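Local coordinates for putative glutathione S-transferase (Sinorhizobium meliloti, PDB 4MDC), which probably works as a homodimeric glutathione transferase, joining the thiol of glutathione to electrophilic substrates, at residues B[104-108]-B[188-194]; B[123-128]-B[169-174]; B[180-184]-B[223-227]; B[231-235]-B[247-251]. All coordinates share one frame; numbering follows the deposited sequence.

Contact 1. Residues B[104-108]-B[188-194]; sequences RRLLA and RISYGDL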
loop_
_atom_site.group_PDB
_atom_site.type_symbol
_atom_site.label_atom_id
_atom_site.label_comp_id
_atom_site.label_asym_id
_atom_site.label_seq_id
_atom_site.Cartn_x
_atom_site.Cartn_y
_atom_site.Cartn_z
ATOM N N ARG B 104 15.161 -0.192 -21.473
ATOM C CA ARG B 104 14.509 0.954 -20.864
ATOM C C ARG B 104 13.768 0.547 -19.597
ATOM O O ARG B 104 12.734 1.095 -19.259
ATOM C CB ARG B 104 13.555 1.673 -21.839
ATOM C CG ARG B 104 12.543 0.770 -22.510
ATOM C CD ARG B 104 11.833 1.504 -23.645
ATOM N NE ARG B 104 10.728 0.723 -24.156
ATOM C CZ ARG B 104 9.931 1.121 -25.142
ATOM N NH1 ARG B 104 10.202 2.240 -25.782
ATOM N NH2 ARG B 104 8.926 0.369 -25.521
ATOM N N ARG B 105 14.346 -0.359 -18.854
ATOM C CA ARG B 105 13.688 -0.941 -17.704
ATOM C C ARG B 105 13.529 0.067 -16.541
ATOM O O ARG B 105 14.497 0.642 -16.102
ATOM C CB ARG B 105 14.467 -2.166 -17.237
ATOM C CG ARG B 105 13.700 -3.037 -16.235
ATOM C CD ARG B 105 14.511 -4.197 -15.674
ATOM N NE ARG B 105 13.687 -5.081 -14.827
ATOM C CZ ARG B 105 14.099 -6.206 -14.244
ATOM N NH1 ARG B 105 15.358 -6.650 -14.410
ATOM N NH2 ARG B 105 13.242 -6.911 -13.511
ATOM N N LEU B 106 12.332 0.168 -15.998
ATOM C CA LEU B 106 12.003 1.120 -14.946
ATOM C C LEU B 106 12.111 0.572 -13.487
ATOM O O LEU B 106 12.010 1.334 -12.525
ATOM C CB LEU B 106 10.619 1.647 -15.186
ATOM C CG LEU B 106 10.500 2.481 -16.454
ATOM C CD1 LEU B 106 9.049 2.586 -16.823
ATOM C CD2 LEU B 106 11.156 3.842 -16.236
ATOM N N LEU B 107 12.245 -0.766 -13.360
ATOM C CA LEU B 107 12.505 -1.462 -12.087
ATOM C C LEU B 107 13.770 -2.326 -12.172
ATOM O O LEU B 107 13.794 -3.334 -12.877
ATOM C CB LEU B 107 11.392 -2.458 -11.764
ATOM C CG LEU B 107 11.374 -3.041 -10.334
ATOM C CD1 LEU B 107 11.248 -1.983 -9.244
ATOM C CD2 LEU B 107 10.211 -4.017 -10.217
ATOM N N ALA B 108 14.791 -1.965 -11.411
ATOM C CA ALA B 108 16.063 -2.661 -11.472
ATOM C C ALA B 108 16.093 -4.200 -11.240
ATOM O O ALA B 108 15.082 -4.830 -10.941
ATOM C CB ALA B 108 16.980 -1.963 -10.501
ATOM N N ARG B 188 19.385 6.010 -12.435
ATOM C CA ARG B 188 18.516 6.063 -13.653
ATOM C C ARG B 188 17.066 6.275 -13.335
ATOM O O ARG B 188 16.615 6.073 -12.189
ATOM C CB ARG B 188 18.648 4.848 -14.554
ATOM C CG ARG B 188 18.634 3.587 -13.776
ATOM C CD ARG B 188 18.974 2.385 -14.672
ATOM N NE ARG B 188 18.018 1.327 -14.336
ATOM C CZ ARG B 188 18.094 0.056 -14.732
ATOM N NH1 ARG B 188 19.116 -0.378 -15.463
ATOM N NH2 ARG B 188 17.126 -0.776 -14.366
ATOM N N ILE B 189 16.313 6.709 -14.340
ATOM C CA ILE B 189 14.886 6.896 -14.173
ATOM C C ILE B 189 14.245 5.545 -13.757
ATOM O O ILE B 189 14.666 4.440 -14.189
ATOM C CB ILE B 189 14.210 7.439 -15.444
ATOM C CG1 ILE B 189 12.778 7.902 -15.121
ATOM C CG2 ILE B 189 14.220 6.453 -16.618
ATOM C CD1 ILE B 189 12.049 8.571 -16.282
ATOM N N SER B 190 13.291 5.627 -12.871
ATOM C CA SER B 190 12.599 4.440 -12.383
ATOM C C SER B 190 11.120 4.725 -12.095
ATOM O O SER B 190 10.661 5.846 -12.172
ATOM C CB SER B 190 13.285 3.994 -11.082
ATOM O OG SER B 190 12.966 4.867 -9.987
ATOM N N TYR B 191 10.422 3.664 -11.673
ATOM C CA TYR B 191 9.074 3.859 -11.132
ATOM C C TYR B 191 8.992 4.960 -10.071
ATOM O O TYR B 191 7.929 5.559 -9.882
ATOM C CB TYR B 191 8.592 2.522 -10.508
ATOM C CG TYR B 191 8.163 1.408 -11.434
ATOM C CD1 TYR B 191 7.987 1.565 -12.777
ATOM C CD2 TYR B 191 8.012 0.091 -10.922
ATOM C CE1 TYR B 191 7.614 0.506 -13.577
ATOM C CE2 TYR B 191 7.625 -0.964 -11.708
ATOM C CZ TYR B 191 7.395 -0.737 -13.083
ATOM O OH TYR B 191 7.011 -1.799 -13.897
ATOM N N GLY B 192 10.031 5.109 -9.234
ATOM C CA GLY B 192 10.047 6.156 -8.203
ATOM C C GLY B 192 9.782 7.554 -8.779
ATOM O O GLY B 192 8.989 8.325 -8.241
ATOM N N ASP B 193 10.488 7.894 -9.847
ATOM C CA ASP B 193 10.295 9.182 -10.585
ATOM C C ASP B 193 8.889 9.285 -11.146
ATOM O O ASP B 193 8.193 10.340 -11.037
ATOM C CB ASP B 193 11.308 9.318 -11.723
ATOM C CG ASP B 193 12.721 9.276 -11.257
ATOM O OD1 ASP B 193 13.251 10.311 -10.792
ATOM O OD2 ASP B 193 13.292 8.135 -11.326
ATOM N N LEU B 194 8.397 8.202 -11.749
ATOM C CA LEU B 194 7.063 8.194 -12.346
ATOM C C LEU B 194 5.990 8.361 -11.304
ATOM O O LEU B 194 4.970 9.051 -11.484
ATOM C CB LEU B 194 6.792 6.981 -13.219
ATOM C CG LEU B 194 7.755 6.700 -14.356
ATOM C CD1 LEU B 194 7.297 5.528 -15.184
ATOM C CD2 LEU B 194 7.971 7.909 -15.223
HETATM O O HOH W 1 15.435 1.921 -13.045
HETATM O O HOH W 2 15.422 3.234 -16.550
#

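Contact 2. Residues B[123-128]-B[169-174]; sequences WFLQKM and QHMKYL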
loop_
_atom_site.group_PDB
_atom_site.type_symbol
_atom_site.label_atom_id
_atom_site.label_comp_id
_atom_site.label_asym_id
_atom_site.label_seq_id
_atom_site.Cartn_x
_atom_site.Cartn_y
_atom_site.Cartn_z
ATOM N N TRP B 123 6.041 5.917 -1.045
ATOM C CA TRP B 123 6.068 7.235 -0.428
ATOM C C TRP B 123 5.044 8.132 -1.144
ATOM O O TRP B 123 4.182 8.752 -0.517
ATOM C CB TRP B 123 7.470 7.868 -0.483
ATOM C CG TRP B 123 7.501 9.193 0.221
ATOM C CD1 TRP B 123 7.094 10.403 -0.312
ATOM C CD2 TRP B 123 7.821 9.472 1.593
ATOM N NE1 TRP B 123 7.200 11.373 0.614
ATOM C CE2 TRP B 123 7.700 10.857 1.780
ATOM C CE3 TRP B 123 8.339 8.693 2.651
ATOM C CZ2 TRP B 123 7.923 11.499 3.016
ATOM C CZ3 TRP B 123 8.585 9.348 3.872
ATOM C CH2 TRP B 123 8.374 10.726 4.046
ATOM N N PHE B 124 5.196 8.210 -2.434
ATOM C CA PHE B 124 4.348 9.147 -3.224
ATOM C C PHE B 124 2.928 8.639 -3.421
ATOM O O PHE B 124 1.968 9.455 -3.395
ATOM C CB PHE B 124 5.071 9.564 -4.488
ATOM C CG PHE B 124 6.232 10.437 -4.224
ATOM C CD1 PHE B 124 6.054 11.798 -3.923
ATOM C CD2 PHE B 124 7.499 9.893 -4.121
ATOM C CE1 PHE B 124 7.141 12.569 -3.543
ATOM C CE2 PHE B 124 8.575 10.674 -3.818
ATOM C CZ PHE B 124 8.420 12.005 -3.534
ATOM N N LEU B 125 2.728 7.341 -3.589
ATOM C CA LEU B 125 1.386 6.828 -3.869
ATOM C C LEU B 125 0.583 6.324 -2.676
ATOM O O LEU B 125 -0.661 6.166 -2.779
ATOM C CB LEU B 125 1.456 5.712 -4.915
ATOM C CG LEU B 125 2.023 6.195 -6.260
ATOM C CD1 LEU B 125 2.049 5.045 -7.209
ATOM C CD2 LEU B 125 1.307 7.402 -6.894
ATOM N N GLN B 126 1.242 6.194 -1.527
ATOM C CA GLN B 126 0.552 5.876 -0.314
ATOM C C GLN B 126 0.684 6.968 0.741
ATOM O O GLN B 126 -0.334 7.396 1.276
ATOM C CB GLN B 126 1.066 4.527 0.270
ATOM C CG GLN B 126 0.860 3.409 -0.709
ATOM C CD GLN B 126 1.383 2.052 -0.171
ATOM O OE1 GLN B 126 1.782 1.899 0.992
ATOM N NE2 GLN B 126 1.359 1.075 -1.045
ATOM N N LYS B 127 1.914 7.311 1.154
ATOM C CA LYS B 127 2.065 8.315 2.213
ATOM C C LYS B 127 1.547 9.698 1.779
ATOM O O LYS B 127 0.676 10.271 2.431
ATOM C CB LYS B 127 3.482 8.405 2.718
ATOM C CG LYS B 127 3.591 9.332 3.931
ATOM C CD LYS B 127 4.956 9.327 4.567
ATOM C CE LYS B 127 5.185 10.427 5.547
ATOM N NZ LYS B 127 4.118 10.608 6.548
HETATM N N MSE B 128 2.107 10.265 0.713
HETATM C CA MSE B 128 1.662 11.572 0.218
HETATM C C MSE B 128 0.191 11.510 -0.159
HETATM O O MSE B 128 -0.558 12.500 -0.022
HETATM C CB MSE B 128 2.474 12.076 -0.972
HETATM C CG MSE B 128 2.218 13.582 -1.220
HETATM SE SE MSE B 128 3.288 14.178 -2.765
HETATM C CE MSE B 128 2.696 16.055 -2.678
ATOM N N GLN B 169 6.154 19.461 3.490
ATOM C CA GLN B 169 7.051 18.380 3.898
ATOM C C GLN B 169 7.384 17.433 2.732
ATOM O O GLN B 169 8.528 17.040 2.556
ATOM C CB GLN B 169 6.386 17.598 5.040
ATOM C CG GLN B 169 7.079 16.289 5.368
ATOM C CD GLN B 169 6.219 15.217 6.102
ATOM O OE1 GLN B 169 5.069 15.441 6.498
ATOM N NE2 GLN B 169 6.816 14.035 6.275
ATOM N N HIS B 170 6.360 17.081 1.962
ATOM C CA HIS B 170 6.497 16.268 0.770
ATOM C C HIS B 170 7.297 16.887 -0.351
ATOM O O HIS B 170 8.167 16.242 -0.889
ATOM C CB HIS B 170 5.100 15.797 0.303
ATOM C CG HIS B 170 4.540 14.780 1.221
ATOM N ND1 HIS B 170 5.066 13.513 1.265
ATOM C CD2 HIS B 170 3.638 14.853 2.233
ATOM C CE1 HIS B 170 4.433 12.819 2.185
ATOM N NE2 HIS B 170 3.567 13.606 2.783
HETATM N N MSE B 171 7.058 18.161 -0.635
HETATM C CA MSE B 171 7.843 18.909 -1.613
HETATM C C MSE B 171 9.284 19.036 -1.176
HETATM O O MSE B 171 10.190 18.980 -2.000
HETATM C CB MSE B 171 7.229 20.298 -1.859
HETATM C CG MSE B 171 5.844 20.198 -2.445
HETATM SE SE MSE B 171 5.674 19.160 -4.117
HETATM C CE MSE B 171 7.025 20.275 -5.125
ATOM N N LYS B 172 9.527 19.251 0.114
ATOM C CA LYS B 172 10.871 19.373 0.626
ATOM C C LYS B 172 11.632 18.026 0.555
ATOM O O LYS B 172 12.826 18.003 0.266
ATOM C CB LYS B 172 10.896 19.941 2.028
ATOM C CG LYS B 172 10.580 21.439 2.024
ATOM C CD LYS B 172 11.845 22.221 1.676
ATOM C CE LYS B 172 11.550 23.667 1.358
ATOM N NZ LYS B 172 12.781 24.409 1.004
ATOM N N TYR B 173 10.912 16.938 0.744
ATOM C CA TYR B 173 11.545 15.601 0.667
ATOM C C TYR B 173 11.922 15.353 -0.776
ATOM O O TYR B 173 13.017 14.909 -1.106
ATOM C CB TYR B 173 10.608 14.510 1.174
ATOM C CG TYR B 173 11.282 13.127 1.242
ATOM C CD1 TYR B 173 12.510 12.977 1.852
ATOM C CD2 TYR B 173 10.692 12.021 0.680
ATOM C CE1 TYR B 173 13.116 11.700 1.960
ATOM C CE2 TYR B 173 11.282 10.772 0.794
ATOM C CZ TYR B 173 12.474 10.619 1.403
ATOM O OH TYR B 173 13.038 9.344 1.429
ATOM N N LEU B 174 10.992 15.674 -1.668
ATOM C CA LEU B 174 11.257 15.571 -3.099
ATOM C C LEU B 174 12.446 16.431 -3.575
ATOM O O LEU B 174 13.254 15.983 -4.359
ATOM C CB LEU B 174 10.003 15.974 -3.885
ATOM C CG LEU B 174 10.066 15.989 -5.384
ATOM C CD1 LEU B 174 10.383 14.612 -5.951
ATOM C CD2 LEU B 174 8.760 16.457 -5.952
HETATM O O HOH W 3 5.344 12.781 8.241
#

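Contact 3. Residues B[180-184]-B[223-227]; sequences SRPWL and RLKSR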
loop_
_atom_site.group_PDB
_atom_site.type_symbol
_atom_site.label_atom_id
_atom_site.label_comp_id
_atom_site.label_asym_id
_atom_site.label_seq_id
_atom_site.Cartn_x
_atom_site.Cartn_y
_atom_site.Cartn_z
ATOM N N SER B 180 20.021 15.475 -4.491
ATOM C CA SER B 180 21.100 14.654 -3.973
ATOM C C SER B 180 21.460 13.417 -4.821
ATOM O O SER B 180 22.421 12.691 -4.502
ATOM C CB SER B 180 20.809 14.248 -2.518
ATOM O OG SER B 180 19.666 13.437 -2.411
ATOM N N ARG B 181 20.647 13.142 -5.829
ATOM C CA ARG B 181 20.774 12.000 -6.732
ATOM C C ARG B 181 20.402 12.407 -8.167
ATOM O O ARG B 181 19.627 13.374 -8.355
ATOM C CB ARG B 181 19.830 10.866 -6.316
ATOM C CG ARG B 181 19.882 10.483 -4.861
ATOM C CD ARG B 181 18.677 9.682 -4.426
ATOM N NE ARG B 181 18.828 9.151 -3.051
ATOM C CZ ARG B 181 18.036 8.229 -2.483
ATOM N NH1 ARG B 181 17.026 7.689 -3.149
ATOM N NH2 ARG B 181 18.285 7.822 -1.236
ATOM N N PRO B 182 20.846 11.654 -9.168
ATOM C CA PRO B 182 20.507 12.027 -10.540
ATOM C C PRO B 182 19.033 11.831 -10.864
ATOM O O PRO B 182 18.464 12.637 -11.615
ATOM C CB PRO B 182 21.385 11.141 -11.441
ATOM C CG PRO B 182 22.408 10.556 -10.532
ATOM C CD PRO B 182 21.893 10.622 -9.113
ATOM N N TRP B 183 18.439 10.770 -10.319
ATOM C CA TRP B 183 16.982 10.526 -10.394
ATOM C C TRP B 183 16.560 10.127 -8.947
ATOM O O TRP B 183 17.448 9.920 -8.104
ATOM C CB TRP B 183 16.673 9.411 -11.374
ATOM C CG TRP B 183 17.097 9.705 -12.773
ATOM C CD1 TRP B 183 18.344 9.470 -13.316
ATOM C CD2 TRP B 183 16.314 10.340 -13.795
ATOM N NE1 TRP B 183 18.350 9.894 -14.625
ATOM C CE2 TRP B 183 17.118 10.440 -14.937
ATOM C CE3 TRP B 183 14.997 10.810 -13.857
ATOM C CZ2 TRP B 183 16.632 10.997 -16.152
ATOM C CZ3 TRP B 183 14.523 11.378 -15.047
ATOM C CH2 TRP B 183 15.342 11.473 -16.176
ATOM N N LEU B 184 15.273 10.003 -8.646
ATOM C CA LEU B 184 14.862 9.906 -7.231
ATOM C C LEU B 184 15.393 8.669 -6.503
ATOM O O LEU B 184 15.783 8.808 -5.374
ATOM C CB LEU B 184 13.382 9.992 -7.033
ATOM C CG LEU B 184 12.661 11.250 -7.521
ATOM C CD1 LEU B 184 11.212 11.245 -7.034
ATOM C CD2 LEU B 184 13.381 12.567 -7.199
ATOM N N ARG B 223 11.989 17.970 -16.126
ATOM C CA ARG B 223 12.481 16.826 -16.859
ATOM C C ARG B 223 11.428 15.762 -17.041
ATOM O O ARG B 223 11.323 15.216 -18.142
ATOM C CB ARG B 223 13.692 16.135 -16.193
ATOM C CG ARG B 223 15.028 16.856 -16.291
ATOM C CD ARG B 223 16.102 15.975 -15.613
ATOM N NE ARG B 223 16.387 16.423 -14.250
ATOM C CZ ARG B 223 16.611 15.623 -13.209
ATOM N NH1 ARG B 223 16.513 14.260 -13.309
ATOM N NH2 ARG B 223 16.894 16.170 -12.034
ATOM N N LEU B 224 10.680 15.408 -16.007
ATOM C CA LEU B 224 9.637 14.392 -16.185
ATOM C C LEU B 224 8.484 14.879 -17.109
ATOM O O LEU B 224 8.025 14.138 -17.990
ATOM C CB LEU B 224 9.028 13.994 -14.884
ATOM C CG LEU B 224 9.739 12.852 -14.124
ATOM C CD1 LEU B 224 9.564 11.507 -14.827
ATOM C CD2 LEU B 224 11.224 13.138 -13.933
ATOM N N LYS B 225 8.011 16.091 -16.858
ATOM C CA LYS B 225 6.851 16.590 -17.605
ATOM C C LYS B 225 7.125 16.785 -19.077
ATOM O O LYS B 225 6.173 16.858 -19.875
ATOM C CB LYS B 225 6.219 17.848 -16.944
ATOM C CG LYS B 225 6.662 19.197 -17.446
ATOM C CD LYS B 225 6.077 20.347 -16.622
ATOM C CE LYS B 225 4.630 20.613 -16.995
ATOM N NZ LYS B 225 4.222 21.993 -16.619
ATOM N N SER B 226 8.400 16.876 -19.445
ATOM C CA SER B 226 8.789 17.002 -20.863
ATOM C C SER B 226 8.923 15.682 -21.597
ATOM O O SER B 226 9.122 15.668 -22.792
ATOM C CB SER B 226 10.067 17.805 -21.036
ATOM O OG SER B 226 11.163 17.171 -20.435
ATOM N N ARG B 227 8.790 14.565 -20.910
ATOM C CA ARG B 227 8.920 13.284 -21.600
ATOM C C ARG B 227 7.689 13.029 -22.470
ATOM O O ARG B 227 6.594 13.429 -22.109
ATOM C CB ARG B 227 9.092 12.149 -20.584
ATOM C CG ARG B 227 10.404 12.241 -19.851
ATOM C CD ARG B 227 10.566 11.127 -18.814
ATOM N NE ARG B 227 10.832 9.810 -19.381
ATOM C CZ ARG B 227 12.031 9.346 -19.698
ATOM N NH1 ARG B 227 13.124 10.086 -19.540
ATOM N NH2 ARG B 227 12.149 8.140 -20.209
HETATM O O HOH W 4 17.430 14.704 -9.868
#

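Contact 4. Residues B[231-235]-B[247-251]; sequences RPLLA and YADLD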
loop_
_atom_site.group_PDB
_atom_site.type_symbol
_atom_site.label_atom_id
_atom_site.label_comp_id
_atom_site.label_asym_id
_atom_site.label_seq_id
_atom_site.Cartn_x
_atom_site.Cartn_y
_atom_site.Cartn_z
ATOM N N ARG B 231 2.779 13.478 -22.303
ATOM C CA ARG B 231 1.954 14.317 -23.208
ATOM C C ARG B 231 0.442 14.095 -22.996
ATOM O O ARG B 231 -0.304 15.066 -22.894
ATOM C CB ARG B 231 2.333 14.100 -24.651
ATOM C CG ARG B 231 3.609 14.819 -25.033
ATOM C CD ARG B 231 4.081 14.510 -26.446
ATOM N NE ARG B 231 5.437 15.044 -26.557
ATOM C CZ ARG B 231 6.381 14.580 -27.370
ATOM N NH1 ARG B 231 6.139 13.545 -28.166
ATOM N NH2 ARG B 231 7.586 15.146 -27.365
ATOM N N PRO B 232 -0.024 12.842 -22.927
ATOM C CA PRO B 232 -1.453 12.654 -22.626
ATOM C C PRO B 232 -1.922 13.227 -21.273
ATOM O O PRO B 232 -3.053 13.696 -21.156
ATOM C CB PRO B 232 -1.664 11.155 -22.701
ATOM C CG PRO B 232 -0.415 10.595 -23.361
ATOM C CD PRO B 232 0.691 11.547 -23.020
ATOM N N LEU B 233 -1.060 13.217 -20.255
ATOM C CA LEU B 233 -1.404 13.815 -18.987
ATOM C C LEU B 233 -1.566 15.340 -19.092
ATOM O O LEU B 233 -2.452 15.907 -18.463
ATOM C CB LEU B 233 -0.378 13.482 -17.900
ATOM C CG LEU B 233 -0.106 12.011 -17.639
ATOM C CD1 LEU B 233 0.816 11.828 -16.425
ATOM C CD2 LEU B 233 -1.408 11.250 -17.435
ATOM N N LEU B 234 -0.668 15.988 -19.840
ATOM C CA LEU B 234 -0.718 17.451 -19.943
ATOM C C LEU B 234 -1.880 17.906 -20.842
ATOM O O LEU B 234 -2.337 19.030 -20.673
ATOM C CB LEU B 234 0.583 17.998 -20.471
ATOM C CG LEU B 234 1.835 17.700 -19.599
ATOM C CD1 LEU B 234 3.006 18.407 -20.232
ATOM C CD2 LEU B 234 1.675 18.125 -18.166
ATOM N N ALA B 235 -2.332 17.020 -21.730
ATOM C CA ALA B 235 -3.445 17.343 -22.665
ATOM C C ALA B 235 -4.797 17.111 -22.007
ATOM O O ALA B 235 -5.774 17.716 -22.361
ATOM C CB ALA B 235 -3.337 16.516 -23.939
ATOM N N TYR B 247 -0.087 24.703 -16.189
ATOM C CA TYR B 247 -0.134 23.230 -16.080
ATOM C C TYR B 247 0.535 22.485 -17.227
ATOM O O TYR B 247 1.320 21.545 -17.020
ATOM C CB TYR B 247 -1.587 22.752 -15.931
ATOM C CG TYR B 247 -1.719 21.240 -15.935
ATOM C CD1 TYR B 247 -1.189 20.458 -14.903
ATOM C CD2 TYR B 247 -2.311 20.602 -17.003
ATOM C CE1 TYR B 247 -1.272 19.075 -14.960
ATOM C CE2 TYR B 247 -2.468 19.230 -17.044
ATOM C CZ TYR B 247 -1.901 18.459 -16.019
ATOM O OH TYR B 247 -2.067 17.131 -16.139
ATOM N N ALA B 248 0.183 22.867 -18.465
ATOM C CA ALA B 248 0.697 22.194 -19.631
ATOM C C ALA B 248 2.003 22.794 -20.161
ATOM O O ALA B 248 2.530 22.306 -21.152
ATOM C CB ALA B 248 -0.355 22.163 -20.737
ATOM N N ASP B 249 2.504 23.854 -19.544
ATOM C CA ASP B 249 3.661 24.632 -20.055
ATOM C C ASP B 249 4.971 23.917 -19.717
ATOM O O ASP B 249 5.211 23.605 -18.539
ATOM C CB ASP B 249 3.601 26.008 -19.401
ATOM C CG ASP B 249 4.529 27.047 -20.031
ATOM O OD1 ASP B 249 5.393 26.683 -20.855
ATOM O OD2 ASP B 249 4.376 28.251 -19.667
ATOM N N LEU B 250 5.764 23.574 -20.733
ATOM C CA LEU B 250 7.045 22.895 -20.481
ATOM C C LEU B 250 8.064 23.869 -19.935
ATOM O O LEU B 250 8.917 23.486 -19.133
ATOM C CB LEU B 250 7.601 22.210 -21.728
ATOM C CG LEU B 250 6.673 21.167 -22.351
ATOM C CD1 LEU B 250 7.381 20.393 -23.459
ATOM C CD2 LEU B 250 6.104 20.208 -21.345
ATOM N N ASP B 251 7.945 25.134 -20.323
ATOM C CA ASP B 251 8.855 26.171 -19.827
ATOM C C ASP B 251 8.317 26.995 -18.635
ATOM O O ASP B 251 8.784 28.108 -18.475
ATOM C CB ASP B 251 9.194 27.193 -20.926
ATOM C CG ASP B 251 9.148 26.616 -22.365
ATOM O OD1 ASP B 251 9.825 25.600 -22.611
ATOM O OD2 ASP B 251 8.438 27.188 -23.249
#

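Contact 1. Residues B[104-108]-B[188-194]
The ring of Y191 has L106 O over one face, while L107 CB reaches it obliquely. The guanidinium of R188 meets L107 C at its edge, near the plane, and also has water 1 in plane. L106 makes the largest single contribution: its CB lies 3.6 Å from Y191 CD1, the side chains crossing at about right angles. With CG opposite the carbonyl carbon (chi1 -66°), its methyls diverge, CD2 going to I189 CG2 at 4.0 Å and CD1 to L194 CD1 at 3.8 Å. The direct polar tie is Y191 N to L106 O (2.9 Å, N-H...O angle 154°), and the tyrosine tip is held by its OH on S90 O of helix 86-96.

Water 2 bridges the carbonyls, 2.8 Å from R105 O and 2.8 Å from I189 O. Water 1 accepts from R188 NE at 2.9 Å and donates to I189 O, its bond to R105 O being weak. S190 and D193 form a capping box, S190 N bonding to D193 OD2 at 2.9 Å and S190 OG taking a weak bond from G192 N. This box at the start of helix 191-205 is a recognised feature of the glutathione transferase C-terminal domain. The first-turn amide of Y191, lacking a helical partner, gains a carbonyl from the loop before helix 111-145, and two waters on R188 and the nearby carbonyls border a buried leucine contact.

Contact 2. Residues B[123-128]-B[169-174]
W123 and H170 face each other across two nearly antiparallel helices, segment axes 12.1 Å apart and N-to-C directions at 158°, the first with a wider pi-type turn that bonds M128 N to W123 O. W123, H170 and Y173 form an aromatic cluster. Y173 CD2 sits over one face of the indole, 3.4 Å from W123 CE2, but the rings are oblique, with planes at 44°; K127 CD lies against the opposite face. At the edge of the imidazole W123 NE1 gives a weak, bent bond to H170 ND1 (3.1 Å).

This pairing joins helices 111-145 and 167-180 of the glutathione transferase helical domain. The same residues reach the dimer interface: W123 and K127 pack on A69, and Y173 on P68, of the second subunit.

In a CH-pi contact the selenomethionine M128 lays CG over an imidazole face, 3.8 Å from the H170 ring centroid and 18° off the normal. The far nitrogen, H170 NE2, bonds to D131 OD2, which also pairs with K127 NZ, so the proton probably sits on NE2, leaving ND1 as acceptor. Elsewhere, water 3 links K127 NZ (3.0 Å) to Q169 NE2 (2.8 Å), and F124 CZ meets L174 CD1 at 4.1 Å.

Contact 3. Residues B[180-184]-B[223-227]
R223 and the P182-W183 pair carry the contact, and its polar part rests on one carbonyl. R223 NH1 donates to P182 O at 3.1 Å; the donor lies nearly along the C=O axis (167°), yet the bond is bent at the hydrogen (136°) because the oxygen is tilted out of the guanidinium plane. A bend at chi3 swings the R223 guanidinium toward P182 O. Water 4 repeats the link from the neighbouring nitrogen, accepting from R223 NH2 at 2.7 Å and probably donating to P182 O at 2.9 Å. R223 NH2 also pairs with E219, one turn earlier on helix 215-225. R181 NH1 bonds to L184 O at 2.8 Å and forms a salt bridge with E116 of helix 111-145, holding the loop together.

The aromatic part is weaker. R223 NH1 hangs over one face of the W183 ring, with ring and guanidinium planes 78° apart, so an arginine edge points down on the indole without stacking. R223 CZ is 5.1 Å from the centroid of the six-membered ring of W183, long for a cation-pi pair and at most weakly attractive. R227 NH1 approaches W183 CH2 obliquely at 4.3 Å, while R227 NE forms a salt bridge with E44 of helix 33-44.

The apolar part is a single edge contact, W183 CZ3 to L224 CD2 at 3.9 Å. W183 therefore lays the loop after helix 167-180 against the end of helix 215-225 within the helical domain, and R223, gripped by a carboxylate, a carbonyl and a water, is probably held by those more than by the indole.

Contact 4. Residues B[231-235]-B[247-251]
L234 and Y247 bring the C-terminal tail back against the short helix 231-235, a closing element of the helical domain of this glutathione transferase fold. Starting at the backbone, L234 CB lies 4.3 Å from A248 CB, and the same alanine methyl approaches the main chain, with A248 CB at 3.7 Å from L234 O. The first torsion (chi1 -61°) sets CG opposite the carbonyl carbon, and from there the two methyls part. L234 CD1 meets L250 CD2 at 3.8 Å and A248 O at 4.0 Å. L234 CD2 turns the other way, 3.6 Å from Y247 O, and hangs over one face of the tyrosine ring toward its rim, with Y247 CZ at 4.2 Å. One leucine thus touches three residues of the tail, its two branches straddling the span from Y247 to L250.

K225, on the preceding helix 215-225, reinforces the same tail: its NZ bonds to both Y247 O and D249 O, and its side chain touches L234 and L250. L233 also packs on R36, R39 and L40 of helix 33-44, in the N-terminal domain. Y205 meets the Y247 ring edge-to-face, which should help to fix its tilt, and R36 NH1 bonds to the hydroxyl. The phenol tip reaches past L234 to the residue before it. Y247 OH donates to L233 O at 2.7 Å, arriving at 124° to the C=O bond and 55° out of the carbonyl plane.

From the N terminus, 104-108 opens the longest loop, which contact 1 closes at 188-194, tying the linker before helix 111-145 to the start of helix 191-205. Contact 2 is nested inside it and pairs helices 111-145 and 167-180. Contact 3 starts within that loop but ends beyond it, so it crosses contact 1; the two touch, W183 packing on R188 and I189 while L184 N bonds to D193 OD1. L184 also packs on L174 of contact 2. Contact 4 follows all three in series, fastening the tail to helix 231-235. It touches contact 3 through K225, whereas contacts 2 and 4 have centres about 22 Å apart.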